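Local coordinates for type VI secretion system component (Escherichia coli O6, PDB 2P5Z), which is a component of the type VI secretion system that resembles phage T4 tail proteins gp27 and gp5 and probably forms part of its cell-puncturing device, at residues I56-L62 / I91-K95; T86-V90 / L194-V198; V343-T349 / L360-P366; S426-R430 / R463-A467. One frame throughout, in Å; residues are numbered along the deposited sequence.

Contact 1: I56-L62 / I91-K95; sequences IAPESVL and ITGFK
Phe94 has the largest share of this contact: its ring reaches the turn at 56-62 and meets it at several points. The side chain leaves strand 91-95 with CG anti to the backbone N (chi1 166°), which directs the ring toward Pro58, whose CB stands 3.7 Å from Phe94 CD2. Farther out along the ring, Phe94 CZ comes within 3.3 Å of the carbonyl Ile56 O, while on the CD1 side Val61 CG1 approaches Phe94 CD1 to 3.7 Å, the two side chains crossing at about a right angle. Leu62 uses one branch: its CD2 reaches the strand backbone, 3.4 Å from Thr92 O and 4.0 Å from Phe94 CB. Ile91 closes the other end, its CG2 3.6 Å from Val61 CG1. The turn is braced from within, Ala57 O accepting both Ser60 N and Ser60 OG. Tyr237 of the second subunit packs on Pro58, Leu62 and Phe94, beside an antiparallel pairing of Phe94 and Lys95 with that subunit. With no hydrogen bond between them, the two segments meet by apolar packing and contacts of backbone carbonyls with carbon, while backbone bonds between Ile91 and both Met63 and Gln64 lie just past the turn.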
loop_
_atom_site.group_PDB
_atom_site.type_symbol
_atom_site.label_atom_id
_atom_site.label_comp_id
_atom_site.label_asym_id
_atom_site.label_seq_id
_atom_site.Cartn_x
_atom_site.Cartn_y
_atom_site.Cartn_z
ATOM N N ILE A 56 -18.797 -5.743 31.739
ATOM C CA ILE A 56 -19.225 -4.520 31.063
ATOM C C ILE A 56 -19.574 -4.886 29.624
ATOM O O ILE A 56 -18.761 -5.502 28.917
ATOM C CB ILE A 56 -18.132 -3.448 31.056
ATOM C CG1 ILE A 56 -17.634 -3.173 32.479
ATOM C CG2 ILE A 56 -18.645 -2.168 30.412
ATOM C CD1 ILE A 56 -16.705 -1.971 32.571
ATOM N N ALA A 57 -20.802 -4.555 29.227
ATOM C CA ALA A 57 -21.350 -4.876 27.909
ATOM C C ALA A 57 -21.053 -3.754 26.892
ATOM O O ALA A 57 -21.228 -2.580 27.204
ATOM C CB ALA A 57 -22.855 -5.105 28.030
ATOM N N PRO A 58 -20.615 -4.114 25.668
ATOM C CA PRO A 58 -20.263 -3.103 24.657
ATOM C C PRO A 58 -21.334 -2.030 24.442
ATOM O O PRO A 58 -21.000 -0.848 24.300
ATOM C CB PRO A 58 -20.030 -3.930 23.383
ATOM C CG PRO A 58 -20.534 -5.294 23.685
ATOM C CD PRO A 58 -20.398 -5.479 25.165
ATOM N N GLU A 59 -22.601 -2.439 24.494
ATOM C CA GLU A 59 -23.736 -1.516 24.328
ATOM C C GLU A 59 -23.806 -0.406 25.384
ATOM O O GLU A 59 -24.329 0.675 25.112
ATOM C CB GLU A 59 -25.074 -2.269 24.237
ATOM C CG GLU A 59 -25.160 -3.548 25.071
ATOM C CD GLU A 59 -24.669 -4.772 24.311
ATOM O OE1 GLU A 59 -23.692 -5.410 24.757
ATOM O OE2 GLU A 59 -25.245 -5.076 23.244
ATOM N N SER A 60 -23.231 -0.649 26.563
ATOM C CA SER A 60 -23.167 0.373 27.621
ATOM C C SER A 60 -22.115 1.430 27.337
ATOM O O SER A 60 -22.026 2.425 28.048
ATOM C CB SER A 60 -22.832 -0.259 28.974
ATOM O OG SER A 60 -23.451 -1.519 29.106
ATOM N N VAL A 61 -21.298 1.210 26.315
ATOM C CA VAL A 61 -20.075 1.980 26.181
ATOM C C VAL A 61 -19.915 2.582 24.778
ATOM O O VAL A 61 -19.604 3.768 24.656
ATOM C CB VAL A 61 -18.859 1.131 26.702
ATOM C CG1 VAL A 61 -17.615 1.335 25.925
ATOM C CG2 VAL A 61 -18.593 1.446 28.150
ATOM N N LEU A 62 -20.163 1.782 23.738
ATOM C CA LEU A 62 -20.026 2.230 22.339
ATOM C C LEU A 62 -20.978 3.350 21.996
ATOM O O LEU A 62 -22.148 3.295 22.341
ATOM C CB LEU A 62 -20.266 1.081 21.368
ATOM C CG LEU A 62 -19.174 0.012 21.348
ATOM C CD1 LEU A 62 -19.617 -1.182 20.480
ATOM C CD2 LEU A 62 -17.836 0.631 20.895
ATOM N N ILE A 91 -16.802 7.207 22.360
ATOM C CA ILE A 91 -16.190 5.924 22.467
ATOM C C ILE A 91 -16.492 5.150 21.208
ATOM O O ILE A 91 -17.650 4.839 20.904
ATOM C CB ILE A 91 -16.706 5.174 23.714
ATOM C CG1 ILE A 91 -16.323 5.940 24.982
ATOM C CG2 ILE A 91 -16.165 3.759 23.760
ATOM C CD1 ILE A 91 -14.858 6.337 25.056
ATOM N N THR A 92 -15.424 4.830 20.494
ATOM C CA THR A 92 -15.478 4.220 19.172
ATOM C C THR A 92 -15.292 2.706 19.225
ATOM O O THR A 92 -15.843 1.968 18.419
ATOM C CB THR A 92 -14.389 4.863 18.331
ATOM O OG1 THR A 92 -14.919 6.064 17.766
ATOM C CG2 THR A 92 -13.878 3.944 17.247
ATOM N N GLY A 93 -14.522 2.241 20.202
ATOM C CA GLY A 93 -14.151 0.841 20.267
ATOM C C GLY A 93 -14.131 0.367 21.697
ATOM O O GLY A 93 -13.881 1.138 22.622
ATOM N N PHE A 94 -14.382 -0.912 21.889
ATOM C CA PHE A 94 -14.427 -1.434 23.216
ATOM C C PHE A 94 -13.840 -2.815 23.182
ATOM O O PHE A 94 -14.174 -3.621 22.305
ATOM C CB PHE A 94 -15.870 -1.469 23.730
ATOM C CG PHE A 94 -16.055 -2.288 24.970
ATOM C CD1 PHE A 94 -15.611 -1.819 26.201
ATOM C CD2 PHE A 94 -16.677 -3.530 24.911
ATOM C CE1 PHE A 94 -15.777 -2.571 27.342
ATOM C CE2 PHE A 94 -16.863 -4.294 26.058
ATOM C CZ PHE A 94 -16.415 -3.807 27.274
ATOM N N LYS A 95 -12.975 -3.091 24.153
ATOM C CA LYS A 95 -12.372 -4.405 24.284
ATOM C C LYS A 95 -12.452 -4.902 25.717
ATOM O O LYS A 95 -12.143 -4.164 26.643
ATOM C CB LYS A 95 -10.903 -4.328 23.870
ATOM C CG LYS A 95 -10.663 -4.304 22.395
ATOM C CD LYS A 95 -9.318 -3.748 22.115
ATOM C CE LYS A 95 -8.851 -4.177 20.741
ATOM N NZ LYS A 95 -7.533 -3.535 20.483
#

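Contact 2: T86-V90 / L194-V198; sequences TLHGV and LKIEV
A G1 beta bulge at Lys195 and Ile196, which both face Asp191 in the pairing with strand 185-191, places its backbone against the His88 side chain. The peptide link between Lys195 and Ile196 lies over one face of the imidazole, Lys195 C standing 3.5 Å above the plane of the His88 ring, over its centre, and Ile196 N 3.7 Å above it. Lys195 CB extends the cover to 3.7 Å from His88 CE1. Although His88 ND1 is 3.2 Å from Lys195 O, the angle is too poor for a hydrogen bond; the ring meets the peptide in van der Waals contact over its face. His88 CB adds a contact of 3.5 Å to Glu197 N. The Glu197 chain, bent at chi2 (-78°), lies along His88 O, and its OE1 ends 3.2 Å from that oxygen, two acceptors that do not bond. The strong partner of this carboxylate is Arg113, whose NE forms a salt bridge with Glu197 OE2. The two short strand segments run almost perpendicular, at 93°. Segment 86-90 belongs to strand 85-99, bonded to strands 65-70 and 104-111, whereas strand 196-202 is the middle of a three-stranded sheet, between strands 150-153 and 185-191; Thr190 of the latter also touches His88.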
loop_
_atom_site.group_PDB
_atom_site.type_symbol
_atom_site.label_atom_id
_atom_site.label_comp_id
_atom_site.label_asym_id
_atom_site.label_seq_id
_atom_site.Cartn_x
_atom_site.Cartn_y
_atom_site.Cartn_z
ATOM N N THR A 86 -8.367 18.200 29.398
ATOM C CA THR A 86 -9.351 17.166 29.121
ATOM C C THR A 86 -9.549 16.923 27.613
ATOM O O THR A 86 -9.578 17.867 26.820
ATOM C CB THR A 86 -10.714 17.532 29.740
ATOM O OG1 THR A 86 -10.507 18.316 30.912
ATOM C CG2 THR A 86 -11.501 16.289 30.117
ATOM N N LEU A 87 -9.695 15.661 27.223
ATOM C CA LEU A 87 -10.112 15.329 25.873
ATOM C C LEU A 87 -11.579 14.911 25.854
ATOM O O LEU A 87 -11.956 13.922 26.489
ATOM C CB LEU A 87 -9.261 14.196 25.289
ATOM C CG LEU A 87 -7.887 14.528 24.700
ATOM C CD1 LEU A 87 -7.890 15.908 24.087
ATOM C CD2 LEU A 87 -6.803 14.430 25.762
ATOM N N HIS A 88 -12.408 15.645 25.117
ATOM C CA HIS A 88 -13.817 15.256 24.971
ATOM C C HIS A 88 -14.082 14.568 23.636
ATOM O O HIS A 88 -13.539 14.963 22.587
ATOM C CB HIS A 88 -14.725 16.460 25.104
ATOM C CG HIS A 88 -14.724 17.074 26.468
ATOM N ND1 HIS A 88 -15.503 16.593 27.499
ATOM C CD2 HIS A 88 -14.052 18.141 26.966
ATOM C CE1 HIS A 88 -15.313 17.339 28.576
ATOM N NE2 HIS A 88 -14.435 18.283 28.282
ATOM N N GLY A 89 -14.916 13.538 23.674
ATOM C CA GLY A 89 -15.179 12.779 22.497
ATOM C C GLY A 89 -16.153 11.650 22.705
ATOM O O GLY A 89 -16.906 11.660 23.678
ATOM N N VAL A 90 -16.145 10.691 21.769
ATOM C CA VAL A 90 -17.005 9.514 21.813
ATOM C C VAL A 90 -16.168 8.254 21.868
ATOM O O VAL A 90 -15.018 8.214 21.416
ATOM C CB VAL A 90 -17.887 9.323 20.521
ATOM C CG1 VAL A 90 -19.320 9.672 20.773
ATOM C CG2 VAL A 90 -17.321 10.083 19.357
ATOM N N LEU A 194 -19.277 23.958 28.231
ATOM C CA LEU A 194 -20.179 23.017 27.600
ATOM C C LEU A 194 -19.698 21.582 27.759
ATOM O O LEU A 194 -20.494 20.649 27.620
ATOM C CB LEU A 194 -20.391 23.379 26.126
ATOM C CG LEU A 194 -21.038 24.739 25.819
ATOM C CD1 LEU A 194 -21.028 25.033 24.328
ATOM C CD2 LEU A 194 -22.460 24.797 26.367
ATOM N N LYS A 195 -18.408 21.426 28.079
ATOM C CA LYS A 195 -17.734 20.111 28.226
ATOM C C LYS A 195 -17.737 19.325 26.920
ATOM O O LYS A 195 -18.243 18.196 26.856
ATOM C CB LYS A 195 -18.312 19.268 29.371
ATOM C CG LYS A 195 -18.073 19.841 30.740
ATOM C CD LYS A 195 -18.957 19.152 31.774
ATOM C CE LYS A 195 -18.350 19.266 33.163
ATOM N NZ LYS A 195 -17.558 20.531 33.320
ATOM N N ILE A 196 -17.203 19.949 25.876
ATOM C CA ILE A 196 -17.202 19.355 24.556
ATOM C C ILE A 196 -15.927 19.751 23.853
ATOM O O ILE A 196 -15.278 20.738 24.228
ATOM C CB ILE A 196 -18.400 19.843 23.667
ATOM C CG1 ILE A 196 -18.493 21.372 23.666
ATOM C CG2 ILE A 196 -19.730 19.176 24.065
ATOM C CD1 ILE A 196 -19.197 21.961 22.456
ATOM N N GLU A 197 -15.579 18.974 22.832
ATOM C CA GLU A 197 -14.480 19.311 21.932
ATOM C C GLU A 197 -14.982 20.148 20.756
ATOM O O GLU A 197 -16.069 19.913 20.225
ATOM C CB GLU A 197 -13.768 18.036 21.444
ATOM C CG GLU A 197 -14.378 17.323 20.228
ATOM C CD GLU A 197 -15.627 16.472 20.525
ATOM O OE1 GLU A 197 -16.183 16.537 21.646
ATOM O OE2 GLU A 197 -16.060 15.721 19.614
ATOM N N VAL A 198 -14.175 21.130 20.372
ATOM C CA VAL A 198 -14.509 22.121 19.362
ATOM C C VAL A 198 -13.422 22.090 18.285
ATOM O O VAL A 198 -12.236 22.225 18.612
ATOM C CB VAL A 198 -14.540 23.556 19.991
ATOM C CG1 VAL A 198 -14.753 24.623 18.936
ATOM C CG2 VAL A 198 -15.601 23.666 21.106
#

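Contact 3: V343-T349 / L360-P366; sequences VLITGVT and LTFTAIP
Ile345 and Phe362 form the apolar centre of this antiparallel beta hairpin, Ile345 CD1 resting 3.7 Å from Phe362 CD1 with the two side chains at about a right angle. The Phe362 ring has Ala364 CB in plane at its edge. Val348 continues the same face, its CG1 3.9 Å from Phe362 CB and 4.0 Å from Leu360 CD2. Leu322, Val230 and Leu233 pack on Phe362 from outside the hairpin. On the reverse face Leu344 lies beside Ile365, and Ile365 CG2 meets the methyl of Thr346. Backbone bonds join the strands: Leu344 pairs both ways with Ile365, Thr363 N bonds Gly347 O, and Thr349 N bonds Thr361 O. Midway a classic beta bulge sets Thr346 and Gly347 both opposite Thr363, shifting the register by one residue. Here Thr363 O accepts Thr346 N at 3.2 Å and a weak bond from Gly347 N. At the bulge the hydroxyls Thr346 OG1 and Thr363 OG1 hydrogen-bond at 3.0 Å, the two side chains again crossing at about a right angle. Toward the exposed end Thr349 and Thr361 stand side by side, pointing the same way, and a water there donates to Thr361 O at 3.1 Å and bonds Thr349 OG1 at 3.2 Å.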
loop_
_atom_site.group_PDB
_atom_site.type_symbol
_atom_site.label_atom_id
_atom_site.label_comp_id
_atom_site.label_asym_id
_atom_site.label_seq_id
_atom_site.Cartn_x
_atom_site.Cartn_y
_atom_site.Cartn_z
ATOM N N VAL A 343 8.865 27.190 18.333
ATOM C CA VAL A 343 8.455 26.099 17.456
ATOM C C VAL A 343 6.965 25.864 17.565
ATOM O O VAL A 343 6.369 26.102 18.615
ATOM C CB VAL A 343 9.233 24.767 17.720
ATOM C CG1 VAL A 343 10.734 25.010 17.763
ATOM C CG2 VAL A 343 8.770 24.059 19.003
ATOM N N LEU A 344 6.358 25.425 16.468
ATOM C CA LEU A 344 4.923 25.168 16.452
ATOM C C LEU A 344 4.737 23.680 16.520
ATOM O O LEU A 344 5.242 22.961 15.667
ATOM C CB LEU A 344 4.293 25.711 15.171
ATOM C CG LEU A 344 2.774 25.658 14.910
ATOM C CD1 LEU A 344 2.347 24.406 14.144
ATOM C CD2 LEU A 344 1.922 25.863 16.178
ATOM N N ILE A 345 4.004 23.231 17.530
ATOM C CA ILE A 345 3.749 21.816 17.716
ATOM C C ILE A 345 2.725 21.342 16.708
ATOM O O ILE A 345 1.600 21.841 16.687
ATOM C CB ILE A 345 3.181 21.523 19.112
ATOM C CG1 ILE A 345 4.046 22.168 20.209
ATOM C CG2 ILE A 345 2.976 20.007 19.303
ATOM C CD1 ILE A 345 5.474 21.618 20.325
ATOM N N THR A 346 3.131 20.378 15.884
ATOM C CA THR A 346 2.252 19.782 14.896
ATOM C C THR A 346 1.665 18.463 15.366
ATOM O O THR A 346 0.638 18.039 14.849
ATOM C CB THR A 346 2.972 19.535 13.563
ATOM O OG1 THR A 346 4.037 18.593 13.755
ATOM C CG2 THR A 346 3.540 20.839 13.018
ATOM N N GLY A 347 2.315 17.799 16.320
ATOM C CA GLY A 347 1.875 16.474 16.739
ATOM C C GLY A 347 2.454 16.054 18.076
ATOM O O GLY A 347 3.529 16.511 18.437
ATOM N N VAL A 348 1.718 15.232 18.835
ATOM C CA VAL A 348 2.228 14.593 20.051
ATOM C C VAL A 348 1.820 13.116 20.137
ATOM O O VAL A 348 0.723 12.735 19.734
ATOM C CB VAL A 348 1.797 15.308 21.369
ATOM C CG1 VAL A 348 2.275 16.753 21.426
ATOM C CG2 VAL A 348 0.299 15.260 21.560
ATOM N N THR A 349 2.719 12.274 20.634
ATOM C CA THR A 349 2.358 10.915 21.053
ATOM C C THR A 349 2.441 10.911 22.582
ATOM O O THR A 349 3.237 11.619 23.159
ATOM C CB THR A 349 3.251 9.863 20.382
ATOM O OG1 THR A 349 3.108 9.993 18.966
ATOM C CG2 THR A 349 2.851 8.441 20.752
ATOM N N LEU A 360 5.416 12.613 26.901
ATOM C CA LEU A 360 5.037 12.725 25.492
ATOM C C LEU A 360 6.206 12.987 24.564
ATOM O O LEU A 360 7.118 13.709 24.930
ATOM C CB LEU A 360 3.900 13.750 25.276
ATOM C CG LEU A 360 3.850 15.288 25.318
ATOM C CD1 LEU A 360 4.018 15.782 26.721
ATOM C CD2 LEU A 360 4.816 16.019 24.363
ATOM N N THR A 361 6.189 12.406 23.370
ATOM C CA THR A 361 7.107 12.829 22.317
ATOM C C THR A 361 6.336 13.796 21.399
ATOM O O THR A 361 5.160 13.569 21.124
ATOM C CB THR A 361 7.640 11.639 21.491
ATOM O OG1 THR A 361 6.568 11.073 20.731
ATOM C CG2 THR A 361 8.211 10.544 22.393
ATOM N N PHE A 362 6.970 14.875 20.944
ATOM C CA PHE A 362 6.299 15.776 20.023
ATOM C C PHE A 362 7.010 15.946 18.686
ATOM O O PHE A 362 8.220 15.878 18.630
ATOM C CB PHE A 362 6.033 17.137 20.667
ATOM C CG PHE A 362 7.268 17.952 20.964
ATOM C CD1 PHE A 362 7.805 18.823 20.014
ATOM C CD2 PHE A 362 7.866 17.897 22.225
ATOM C CE1 PHE A 362 8.931 19.600 20.301
ATOM C CE2 PHE A 362 8.985 18.680 22.522
ATOM C CZ PHE A 362 9.520 19.526 21.559
ATOM N N THR A 363 6.260 16.176 17.612
ATOM C CA THR A 363 6.862 16.649 16.356
ATOM C C THR A 363 6.518 18.122 16.272
ATOM O O THR A 363 5.587 18.570 16.941
ATOM C CB THR A 363 6.366 15.893 15.097
ATOM O OG1 THR A 363 4.948 16.063 14.972
ATOM C CG2 THR A 363 6.661 14.412 15.197
ATOM N N ALA A 364 7.272 18.877 15.478
ATOM C CA ALA A 364 7.105 20.326 15.426
ATOM C C ALA A 364 7.751 20.944 14.183
ATOM O O ALA A 364 8.512 20.287 13.460
ATOM C CB ALA A 364 7.685 20.974 16.688
ATOM N N ILE A 365 7.443 22.210 13.928
ATOM C CA ILE A 365 8.085 22.934 12.828
ATOM C C ILE A 365 8.499 24.285 13.402
ATOM O O ILE A 365 7.892 24.737 14.375
ATOM C CB ILE A 365 7.152 23.112 11.533
ATOM C CG1 ILE A 365 5.916 23.980 11.825
ATOM C CG2 ILE A 365 6.784 21.759 10.880
ATOM C CD1 ILE A 365 5.282 24.576 10.588
ATOM N N PRO A 366 9.549 24.913 12.837
ATOM C CA PRO A 366 9.964 26.226 13.325
ATOM C C PRO A 366 8.892 27.270 13.108
ATOM O O PRO A 366 8.119 27.154 12.154
ATOM C CB PRO A 366 11.147 26.584 12.423
ATOM C CG PRO A 366 11.605 25.307 11.827
ATOM C CD PRO A 366 10.421 24.421 11.749
HETATM O O HOH W 1 4.990 12.474 18.204
#

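Contact 4: S426-R430 / R463-A467; sequences SLWVR and RPYIA
Leu427 and Val429 pack on Pro464 and Ile466. Leu427 CD1 reaches Pro464 CG at 3.7 Å. Val429 divides its branches: CG2, anti to the backbone N, turns to the proline, 3.9 Å from Pro464 CB and 3.6 Å from Tyr465 CA, while Val429 CG1 goes to Ile466 CG1 at 3.7 Å. Ile454 of strand 451-456 packs on both Val429 and Pro464. The strands concerned, 426-429 and 464-469, are the outermost ones of a five-stranded antiparallel sheet within this chain, and their meeting is as in the closure of an OB-fold barrel, consistent with the OB domain family of this region. The short strand segments cross at 76°, and one backbone hydrogen bond joins the two segments, from Ile466 N to Arg430 O at 2.8 Å. It is nearly straight at the hydrogen (171°), yet the donor stands above the carbonyl plane, 36° out of it. Arg430 O is also 3.4 Å from Tyr465 CB. The Arg430 guanidinium forms a salt bridge with Asp406, outside the two segments, and Tyr465 packs on Thr386 of the third subunit.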
loop_
_atom_site.group_PDB
_atom_site.type_symbol
_atom_site.label_atom_id
_atom_site.label_comp_id
_atom_site.label_asym_id
_atom_site.label_seq_id
_atom_site.Cartn_x
_atom_site.Cartn_y
_atom_site.Cartn_z
ATOM N N SER A 426 -27.278 16.611 -9.315
ATOM C CA SER A 426 -27.345 17.233 -10.624
ATOM C C SER A 426 -26.072 17.984 -11.014
ATOM O O SER A 426 -25.399 18.584 -10.178
ATOM C CB SER A 426 -28.640 18.047 -10.780
ATOM O OG SER A 426 -28.440 19.431 -10.579
ATOM N N LEU A 427 -25.749 17.945 -12.299
ATOM C CA LEU A 427 -24.425 18.296 -12.765
ATOM C C LEU A 427 -24.507 19.093 -14.060
ATOM O O LEU A 427 -25.198 18.684 -14.995
ATOM C CB LEU A 427 -23.663 16.993 -13.002
ATOM C CG LEU A 427 -22.144 16.857 -12.975
ATOM C CD1 LEU A 427 -21.631 16.836 -14.363
ATOM C CD2 LEU A 427 -21.448 17.926 -12.145
ATOM N N TRP A 428 -23.802 20.223 -14.114
ATOM C CA TRP A 428 -23.784 21.090 -15.294
ATOM C C TRP A 428 -22.632 20.736 -16.208
ATOM O O TRP A 428 -21.478 20.955 -15.869
ATOM C CB TRP A 428 -23.701 22.563 -14.886
ATOM C CG TRP A 428 -25.008 23.086 -14.412
ATOM C CD1 TRP A 428 -25.426 23.211 -13.119
ATOM C CD2 TRP A 428 -26.099 23.520 -15.232
ATOM N NE1 TRP A 428 -26.708 23.707 -13.079
ATOM C CE2 TRP A 428 -27.145 23.910 -14.363
ATOM C CE3 TRP A 428 -26.295 23.625 -16.620
ATOM C CZ2 TRP A 428 -28.366 24.402 -14.836
ATOM C CZ3 TRP A 428 -27.510 24.110 -17.088
ATOM C CH2 TRP A 428 -28.527 24.497 -16.197
ATOM N N VAL A 429 -22.942 20.216 -17.389
ATOM C CA VAL A 429 -21.912 19.548 -18.175
ATOM C C VAL A 429 -21.951 19.823 -19.697
ATOM O O VAL A 429 -23.016 19.982 -20.289
ATOM C CB VAL A 429 -21.912 18.031 -17.807
ATOM C CG1 VAL A 429 -23.022 17.250 -18.505
ATOM C CG2 VAL A 429 -20.572 17.413 -18.015
ATOM N N ARG A 430 -20.775 19.911 -20.315
ATOM C CA ARG A 430 -20.672 20.124 -21.759
ATOM C C ARG A 430 -20.450 18.820 -22.504
ATOM O O ARG A 430 -19.533 18.073 -22.188
ATOM C CB ARG A 430 -19.539 21.098 -22.085
ATOM C CG ARG A 430 -19.858 22.524 -21.716
ATOM C CD ARG A 430 -18.907 23.519 -22.347
ATOM N NE ARG A 430 -19.168 24.876 -21.869
ATOM C CZ ARG A 430 -18.551 25.966 -22.318
ATOM N NH1 ARG A 430 -17.628 25.875 -23.269
ATOM N NH2 ARG A 430 -18.861 27.152 -21.815
ATOM N N ARG A 463 -13.671 17.914 -13.575
ATOM C CA ARG A 463 -13.617 18.258 -14.987
ATOM C C ARG A 463 -14.495 17.346 -15.834
ATOM O O ARG A 463 -13.984 16.643 -16.706
ATOM C CB ARG A 463 -12.190 18.153 -15.502
ATOM C CG ARG A 463 -11.235 19.226 -15.056
ATOM C CD ARG A 463 -9.918 18.898 -15.701
ATOM N NE ARG A 463 -8.923 19.953 -15.610
ATOM C CZ ARG A 463 -7.756 19.919 -16.250
ATOM N NH1 ARG A 463 -7.452 18.890 -17.032
ATOM N NH2 ARG A 463 -6.892 20.916 -16.110
ATOM N N PRO A 464 -15.819 17.360 -15.606
ATOM C CA PRO A 464 -16.605 16.399 -16.350
ATOM C C PRO A 464 -17.044 16.902 -17.726
ATOM O O PRO A 464 -17.199 18.112 -17.945
ATOM C CB PRO A 464 -17.825 16.201 -15.458
ATOM C CG PRO A 464 -17.974 17.485 -14.745
ATOM C CD PRO A 464 -16.667 18.190 -14.734
ATOM N N TYR A 465 -17.252 15.968 -18.645
ATOM C CA TYR A 465 -17.789 16.299 -19.945
ATOM C C TYR A 465 -18.596 15.125 -20.470
ATOM O O TYR A 465 -18.480 14.010 -19.952
ATOM C CB TYR A 465 -16.692 16.738 -20.928
ATOM C CG TYR A 465 -15.733 15.654 -21.330
ATOM C CD1 TYR A 465 -14.537 15.461 -20.633
ATOM C CD2 TYR A 465 -16.004 14.823 -22.422
ATOM C CE1 TYR A 465 -13.653 14.455 -21.003
ATOM C CE2 TYR A 465 -15.130 13.818 -22.797
ATOM C CZ TYR A 465 -13.955 13.641 -22.086
ATOM O OH TYR A 465 -13.100 12.637 -22.463
ATOM N N ILE A 466 -19.408 15.378 -21.499
ATOM C CA ILE A 466 -20.192 14.321 -22.161
ATOM C C ILE A 466 -19.349 13.600 -23.210
ATOM O O ILE A 466 -18.761 14.242 -24.074
ATOM C CB ILE A 466 -21.469 14.897 -22.811
ATOM C CG1 ILE A 466 -22.212 15.760 -21.792
ATOM C CG2 ILE A 466 -22.370 13.793 -23.317
ATOM C CD1 ILE A 466 -23.656 16.008 -22.115
ATOM N N ALA A 467 -19.286 12.275 -23.130
ATOM C CA ALA A 467 -18.400 11.520 -24.016
ATOM C C ALA A 467 -18.873 11.180 -25.458
ATOM O O ALA A 467 -18.111 11.475 -26.373
ATOM C CB ALA A 467 -17.735 10.309 -23.297
#

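How the contacts relate
Contacts 1, 2 and 3 belong to the hub-like part of the chain, whereas contact 4 lies in the OB domain, with its centre more than 40 Å from each of theirs. Contacts 1 and 2 share strand 85-99, using adjoining lengths of it: the first receives a turn and borders a second subunit, the second meets the middle strand of a separate three-stranded sheet at nearly a right angle. Contact 3 is buried and richest in hydrogen bonds, being true strand pairing; contacts 1, 2 and 4 are partly buried. Contact 4 has a single cross-bond, and contacts 1 and 2 have none. Apolar packing dominates contacts 1 and 4, while contact 2 rests on a histidine ring against a peptide, with the Glu197 carboxylate paired to Arg113 outside the segments.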